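Local structure of ABC transporter, periplasmic substrate-binding protein (Vibrio cholerae O1 biovar eltor, 1TWY) at residues I79-Y85 with R237-H243; K191-N195 with K211-A215. The protein probably binds phosphate in the periplasm and delivers it to the membrane components of an ABC-type phosphate importer. One frame throughout, in Å; residues are numbered along the deposited sequence.

Contact 1. Residues I79-Y85 with R237-H243; sequences IAMTSRY and RPFLILH. With PO4 (phosphate ion), chain I.
Ala80 and Leu242 form one antiparallel hydrogen-bonded pair between strands 79-82 and 236-243, and Thr82 and Leu240 form the next. Each pair is closed by two backbone bonds, among them Leu242 N to Ala80 O at 2.9 Å and Thr82 N to Leu240 O at 3.0 Å; Met81, modelled as selenomethionine, pairs with Ile241 in the non-hydrogen-bonded pair between them. Among the apolar contacts, the CG2 methyls of Ile79 and Ile241 press together at 3.5 Å, tighter than usual for two carbons. Beyond the end of strand 79-82, the Tyr85 ring takes Pro238 CG over the centre of one face, 3.6 Å from its centroid, a CH-pi contact. The side-chain polar contacts begin with Thr82, whose hydroxyl, turned between backbone N and carbonyl carbon (chi1 70°), donates to Arg84 O at 2.7 Å in the carbonyl plane while OG1 also lies 3.4 Å from Leu240 CB. Ser83 OG donates to phosphate O1 at 2.7 Å; Ser35, Thr36, Ser37 and Ser65 add hydroxyl bonds to this ion, consistent with the anion site of a phosphate receptor. Arg237, salt-bridged to Asp103, lays one guanidinium face over Phe239 CE1. Helix 36-52 packs on Met81, Phe239 and Ile241, helix 65-73 on Thr82 and Leu242, and strand 236-243 continues the sheet to strand 96-109.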
loop_
_atom_site.group_PDB
_atom_site.type_symbol
_atom_site.label_atom_id
_atom_site.label_comp_id
_atom_site.label_asym_id
_atom_site.label_seq_id
_atom_site.Cartn_x
_atom_site.Cartn_y
_atom_site.Cartn_z
ATOM N N ILE A 79 1.700 -15.636 -12.690
ATOM C CA ILE A 79 0.930 -14.981 -11.676
ATOM C C ILE A 79 1.207 -13.516 -11.687
ATOM O O ILE A 79 2.343 -13.204 -11.824
ATOM C CB ILE A 79 1.172 -15.613 -10.231
ATOM C CG1 ILE A 79 0.965 -17.144 -10.309
ATOM C CG2 ILE A 79 0.197 -14.979 -9.255
ATOM C CD1 ILE A 79 1.364 -17.918 -9.069
ATOM N N ALA A 80 0.257 -12.622 -11.497
ATOM C CA ALA A 80 0.634 -11.245 -11.263
ATOM C C ALA A 80 0.278 -10.900 -9.795
ATOM O O ALA A 80 -0.598 -11.474 -9.155
ATOM C CB ALA A 80 -0.001 -10.315 -12.211
HETATM N N MSE A 81 0.922 -9.839 -9.286
HETATM C CA MSE A 81 0.593 -9.361 -7.998
HETATM C C MSE A 81 0.399 -7.812 -8.136
HETATM O O MSE A 81 1.143 -7.163 -8.879
HETATM C CB MSE A 81 1.663 -9.760 -6.953
HETATM C CG MSE A 81 2.951 -9.297 -7.226
HETATM SE SE MSE A 81 4.309 -10.351 -6.084
HETATM C CE MSE A 81 5.583 -9.729 -7.388
ATOM N N THR A 82 -0.617 -7.281 -7.498
ATOM C CA THR A 82 -0.883 -5.846 -7.526
ATOM C C THR A 82 -1.097 -5.362 -6.121
ATOM O O THR A 82 -1.456 -6.077 -5.253
ATOM C CB THR A 82 -2.115 -5.425 -8.368
ATOM O OG1 THR A 82 -3.356 -5.829 -7.741
ATOM C CG2 THR A 82 -2.071 -5.999 -9.775
ATOM N N SER A 83 -0.877 -4.057 -5.911
ATOM C CA SER A 83 -1.246 -3.372 -4.709
ATOM C C SER A 83 -2.410 -2.394 -4.829
ATOM O O SER A 83 -2.542 -1.397 -4.069
ATOM C CB SER A 83 0.014 -2.726 -4.177
ATOM O OG SER A 83 0.505 -1.819 -5.202
ATOM N N ARG A 84 -3.272 -2.636 -5.789
ATOM C CA ARG A 84 -4.451 -1.839 -6.102
ATOM C C ARG A 84 -5.434 -2.691 -6.807
ATOM O O ARG A 84 -5.075 -3.743 -7.350
ATOM C CB ARG A 84 -4.140 -0.670 -7.005
ATOM C CG ARG A 84 -3.528 -1.099 -8.307
ATOM C CD ARG A 84 -3.348 0.070 -9.251
ATOM N NE ARG A 84 -2.692 -0.255 -10.520
ATOM C CZ ARG A 84 -3.316 -0.772 -11.578
ATOM N NH1 ARG A 84 -4.564 -1.156 -11.487
ATOM N NH2 ARG A 84 -2.643 -1.003 -12.717
ATOM N N TYR A 85 -6.708 -2.328 -6.734
ATOM C CA TYR A 85 -7.713 -2.997 -7.536
ATOM C C TYR A 85 -7.471 -2.678 -9.026
ATOM O O TYR A 85 -6.808 -1.699 -9.399
ATOM C CB TYR A 85 -9.120 -2.582 -7.078
ATOM C CG TYR A 85 -9.437 -3.026 -5.675
ATOM C CD1 TYR A 85 -9.720 -4.333 -5.408
ATOM C CD2 TYR A 85 -9.559 -2.098 -4.576
ATOM C CE1 TYR A 85 -10.016 -4.729 -4.170
ATOM C CE2 TYR A 85 -9.856 -2.578 -3.321
ATOM C CZ TYR A 85 -10.039 -3.910 -3.139
ATOM O OH TYR A 85 -10.351 -4.477 -1.891
ATOM N N ARG A 237 -4.875 -0.644 1.299
ATOM C CA ARG A 237 -4.826 -1.043 -0.087
ATOM C C ARG A 237 -4.755 -2.567 -0.107
ATOM O O ARG A 237 -4.254 -3.164 0.832
ATOM C CB ARG A 237 -3.585 -0.484 -0.789
ATOM C CG ARG A 237 -2.310 -0.964 -0.219
ATOM C CD ARG A 237 -1.149 -0.146 -0.645
ATOM N NE ARG A 237 0.050 -0.516 0.059
ATOM C CZ ARG A 237 1.283 -0.447 -0.446
ATOM N NH1 ARG A 237 1.427 0.017 -1.642
ATOM N NH2 ARG A 237 2.364 -0.878 0.240
ATOM N N PRO A 238 -5.317 -3.180 -1.145
ATOM C CA PRO A 238 -5.272 -4.614 -1.292
ATOM C C PRO A 238 -3.968 -5.137 -1.856
ATOM O O PRO A 238 -3.402 -4.425 -2.740
ATOM C CB PRO A 238 -6.431 -4.897 -2.330
ATOM C CG PRO A 238 -6.439 -3.697 -3.144
ATOM C CD PRO A 238 -6.129 -2.552 -2.183
ATOM N N PHE A 239 -3.491 -6.313 -1.436
ATOM C CA PHE A 239 -2.477 -7.036 -2.167
ATOM C C PHE A 239 -3.249 -8.130 -2.909
ATOM O O PHE A 239 -3.757 -9.022 -2.269
ATOM C CB PHE A 239 -1.503 -7.683 -1.240
ATOM C CG PHE A 239 -0.477 -6.710 -0.595
ATOM C CD1 PHE A 239 -0.541 -5.362 -0.842
ATOM C CD2 PHE A 239 0.553 -7.200 0.155
ATOM C CE1 PHE A 239 0.436 -4.497 -0.319
ATOM C CE2 PHE A 239 1.520 -6.367 0.686
ATOM C CZ PHE A 239 1.444 -5.015 0.454
ATOM N N LEU A 240 -3.429 -8.005 -4.222
ATOM C CA LEU A 240 -4.123 -8.980 -5.048
ATOM C C LEU A 240 -3.200 -9.858 -5.771
ATOM O O LEU A 240 -2.066 -9.532 -6.235
ATOM C CB LEU A 240 -4.979 -8.247 -6.074
ATOM C CG LEU A 240 -6.011 -7.254 -5.587
ATOM C CD1 LEU A 240 -6.775 -6.772 -6.790
ATOM C CD2 LEU A 240 -6.981 -7.912 -4.492
ATOM N N ILE A 241 -3.650 -11.083 -5.968
ATOM C CA ILE A 241 -2.995 -12.116 -6.725
ATOM C C ILE A 241 -3.950 -12.477 -7.912
ATOM O O ILE A 241 -5.125 -12.759 -7.683
ATOM C CB ILE A 241 -2.783 -13.356 -5.903
ATOM C CG1 ILE A 241 -1.991 -13.044 -4.575
ATOM C CG2 ILE A 241 -2.037 -14.394 -6.687
ATOM C CD1 ILE A 241 -0.634 -12.560 -4.821
ATOM N N LEU A 242 -3.377 -12.398 -9.104
ATOM C CA LEU A 242 -4.093 -12.594 -10.385
ATOM C C LEU A 242 -3.491 -13.805 -11.080
ATOM O O LEU A 242 -2.296 -13.986 -11.179
ATOM C CB LEU A 242 -3.937 -11.387 -11.294
ATOM C CG LEU A 242 -4.598 -10.060 -10.984
ATOM C CD1 LEU A 242 -4.223 -9.519 -9.731
ATOM C CD2 LEU A 242 -4.122 -9.039 -12.026
ATOM N N HIS A 243 -4.365 -14.630 -11.685
ATOM C CA HIS A 243 -3.894 -15.827 -12.418
ATOM C C HIS A 243 -5.069 -16.369 -13.219
ATOM O O HIS A 243 -6.167 -15.931 -13.017
ATOM C CB HIS A 243 -3.329 -16.904 -11.509
ATOM C CG HIS A 243 -4.357 -17.589 -10.686
ATOM N ND1 HIS A 243 -5.179 -16.916 -9.804
ATOM C CD2 HIS A 243 -4.734 -18.892 -10.646
ATOM C CE1 HIS A 243 -6.000 -17.781 -9.231
ATOM N NE2 HIS A 243 -5.748 -18.982 -9.723
HETATM P P PO4 I . 3.626 -1.112 -6.730
HETATM O O1 PO4 I . 3.212 -1.824 -5.430
HETATM O O2 PO4 I . 3.670 0.488 -6.417
HETATM O O3 PO4 I . 5.045 -1.564 -7.238
HETATM O O4 PO4 I . 2.641 -1.211 -7.875
#

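Contact 2. Residues K191-N195 with K211-A215; sequences KTLVN and KSVKA
Asn195 and Ser212 join helix 187-196 to the loop leading into strand 214-218, a helix-to-loop contact at the edge of the periplasmic binding protein fold. The single hydrogen bond between the segments runs from Asn195 ND2 to Ser212 O, 2.9 Å long and nearly straight at 171°. It meets a lone pair of the carbonyl oxygen, in the carbonyl plane, and the acceptor also lies in the plane of the asparagine amide. With CG anti to the backbone N (chi1 174°), the amide reaches off the helix to the loop, and ND2 also approaches Ser212 CB. Beside this polar bridge, Val213 inserts its CG1 methyl against the helix: it lies 4.0 Å from Val194 CG1, where the two side chains cross at about a right angle, and 3.9 Å from Lys191 CB. Farther out, Asp210 grips both segments, accepting a hydrogen bond from Ser212 OG and pairing with Lys191 NZ, which also donates to Ser208 O. Toward the sheet, Val213 rests on Val108 of strand 96-109, while Val194 packs on Ala200 of strand 200-205. The same CG1 methyl of Val213 lies 3.7 Å from Lys191 O, the carbonyl oxygen that accepts the helical bond from Asn195 N at 2.8 Å.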
loop_
_atom_site.group_PDB
_atom_site.type_symbol
_atom_site.label_atom_id
_atom_site.label_comp_id
_atom_site.label_asym_id
_atom_site.label_seq_id
_atom_site.Cartn_x
_atom_site.Cartn_y
_atom_site.Cartn_z
ATOM N N LYS A 191 9.023 9.284 10.343
ATOM C CA LYS A 191 8.806 9.398 11.740
ATOM C C LYS A 191 9.782 10.352 12.437
ATOM O O LYS A 191 9.296 11.106 13.214
ATOM C CB LYS A 191 8.858 8.058 12.403
ATOM C CG LYS A 191 7.738 7.117 11.961
ATOM C CD LYS A 191 7.763 5.680 12.714
ATOM C CE LYS A 191 8.869 4.821 12.186
ATOM N NZ LYS A 191 8.929 3.513 13.056
ATOM N N THR A 192 11.062 10.292 12.115
ATOM C CA THR A 192 12.022 11.211 12.718
ATOM C C THR A 192 11.652 12.647 12.382
ATOM O O THR A 192 11.714 13.514 13.284
ATOM C CB THR A 192 13.427 10.840 12.257
ATOM O OG1 THR A 192 13.648 9.478 12.696
ATOM C CG2 THR A 192 14.426 11.704 12.924
ATOM N N LEU A 193 11.290 12.913 11.144
ATOM C CA LEU A 193 10.877 14.277 10.777
ATOM C C LEU A 193 9.699 14.749 11.515
ATOM O O LEU A 193 9.675 15.861 12.120
ATOM C CB LEU A 193 10.740 14.418 9.253
ATOM C CG LEU A 193 10.717 15.823 8.713
ATOM C CD1 LEU A 193 12.055 16.555 8.855
ATOM C CD2 LEU A 193 10.288 15.817 7.296
ATOM N N VAL A 194 8.644 13.933 11.588
ATOM C CA VAL A 194 7.439 14.261 12.319
ATOM C C VAL A 194 7.752 14.490 13.792
ATOM O O VAL A 194 7.256 15.367 14.444
ATOM C CB VAL A 194 6.279 13.289 12.019
ATOM C CG1 VAL A 194 5.093 13.469 12.899
ATOM C CG2 VAL A 194 5.820 13.404 10.605
ATOM N N ASN A 195 8.512 13.535 14.401
ATOM C CA ASN A 195 8.927 13.595 15.807
ATOM C C ASN A 195 9.621 14.853 16.253
ATOM O O ASN A 195 9.477 15.319 17.318
ATOM C CB ASN A 195 9.803 12.357 16.114
ATOM C CG ASN A 195 10.367 12.418 17.480
ATOM O OD1 ASN A 195 11.401 12.968 17.673
ATOM N ND2 ASN A 195 9.661 11.849 18.462
ATOM N N LYS A 211 5.942 4.792 19.124
ATOM C CA LYS A 211 5.593 5.868 20.039
ATOM C C LYS A 211 6.251 7.200 19.766
ATOM O O LYS A 211 5.950 8.125 20.513
ATOM C CB LYS A 211 5.867 5.470 21.495
ATOM C CG LYS A 211 4.896 4.296 21.905
ATOM C CD LYS A 211 4.950 4.023 23.493
ATOM C CE LYS A 211 4.724 2.536 23.908
ATOM N NZ LYS A 211 5.094 2.248 25.372
ATOM N N SER A 212 7.079 7.234 18.711
ATOM C CA SER A 212 7.780 8.528 18.437
ATOM C C SER A 212 6.839 9.545 17.736
ATOM O O SER A 212 7.201 10.674 17.602
ATOM C CB SER A 212 8.985 8.353 17.533
ATOM O OG SER A 212 8.692 7.815 16.259
ATOM N N VAL A 213 5.735 9.063 17.243
ATOM C CA VAL A 213 4.740 9.845 16.478
ATOM C C VAL A 213 3.327 9.511 16.985
ATOM O O VAL A 213 3.155 8.503 17.688
ATOM C CB VAL A 213 4.743 9.570 14.955
ATOM C CG1 VAL A 213 6.043 9.893 14.352
ATOM C CG2 VAL A 213 4.434 8.177 14.656
ATOM N N LYS A 214 2.369 10.375 16.667
ATOM C CA LYS A 214 0.969 10.136 17.033
ATOM C C LYS A 214 0.200 9.774 15.723
ATOM O O LYS A 214 0.085 10.647 14.844
ATOM C CB LYS A 214 0.360 11.425 17.698
ATOM C CG LYS A 214 -1.021 11.161 18.280
ATOM C CD LYS A 214 -1.412 12.115 19.341
ATOM C CE LYS A 214 -1.697 13.395 18.701
ATOM N NZ LYS A 214 -2.871 14.191 19.466
ATOM N N ALA A 215 -0.303 8.576 15.618
ATOM C CA ALA A 215 -1.128 8.170 14.542
ATOM C C ALA A 215 -2.534 8.638 14.838
ATOM O O ALA A 215 -3.002 8.451 15.947
ATOM C CB ALA A 215 -1.151 6.628 14.489
#

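How the contacts relate
Contact 1 and contact 2 lie on opposite sides of the centre of the chain, their centres about 30 Å apart and their nearest atoms about 15 Å apart, so they do not touch. Both reach the same mixed sheet, and the long strand 96-109 links them by pairing with strand 236-243 of contact 1 and strand 214-218 of contact 2. In sequence, contact 2 is nested between 79-85 and 237-243: the chain leaves contact 1, builds the region holding 191-195 and 211-215, and returns. Such an out-and-back path of the chain is consistent with the two-lobed fold of periplasmic binding proteins; contact 1 adjoins the phosphate, whereas contact 2 is peripheral.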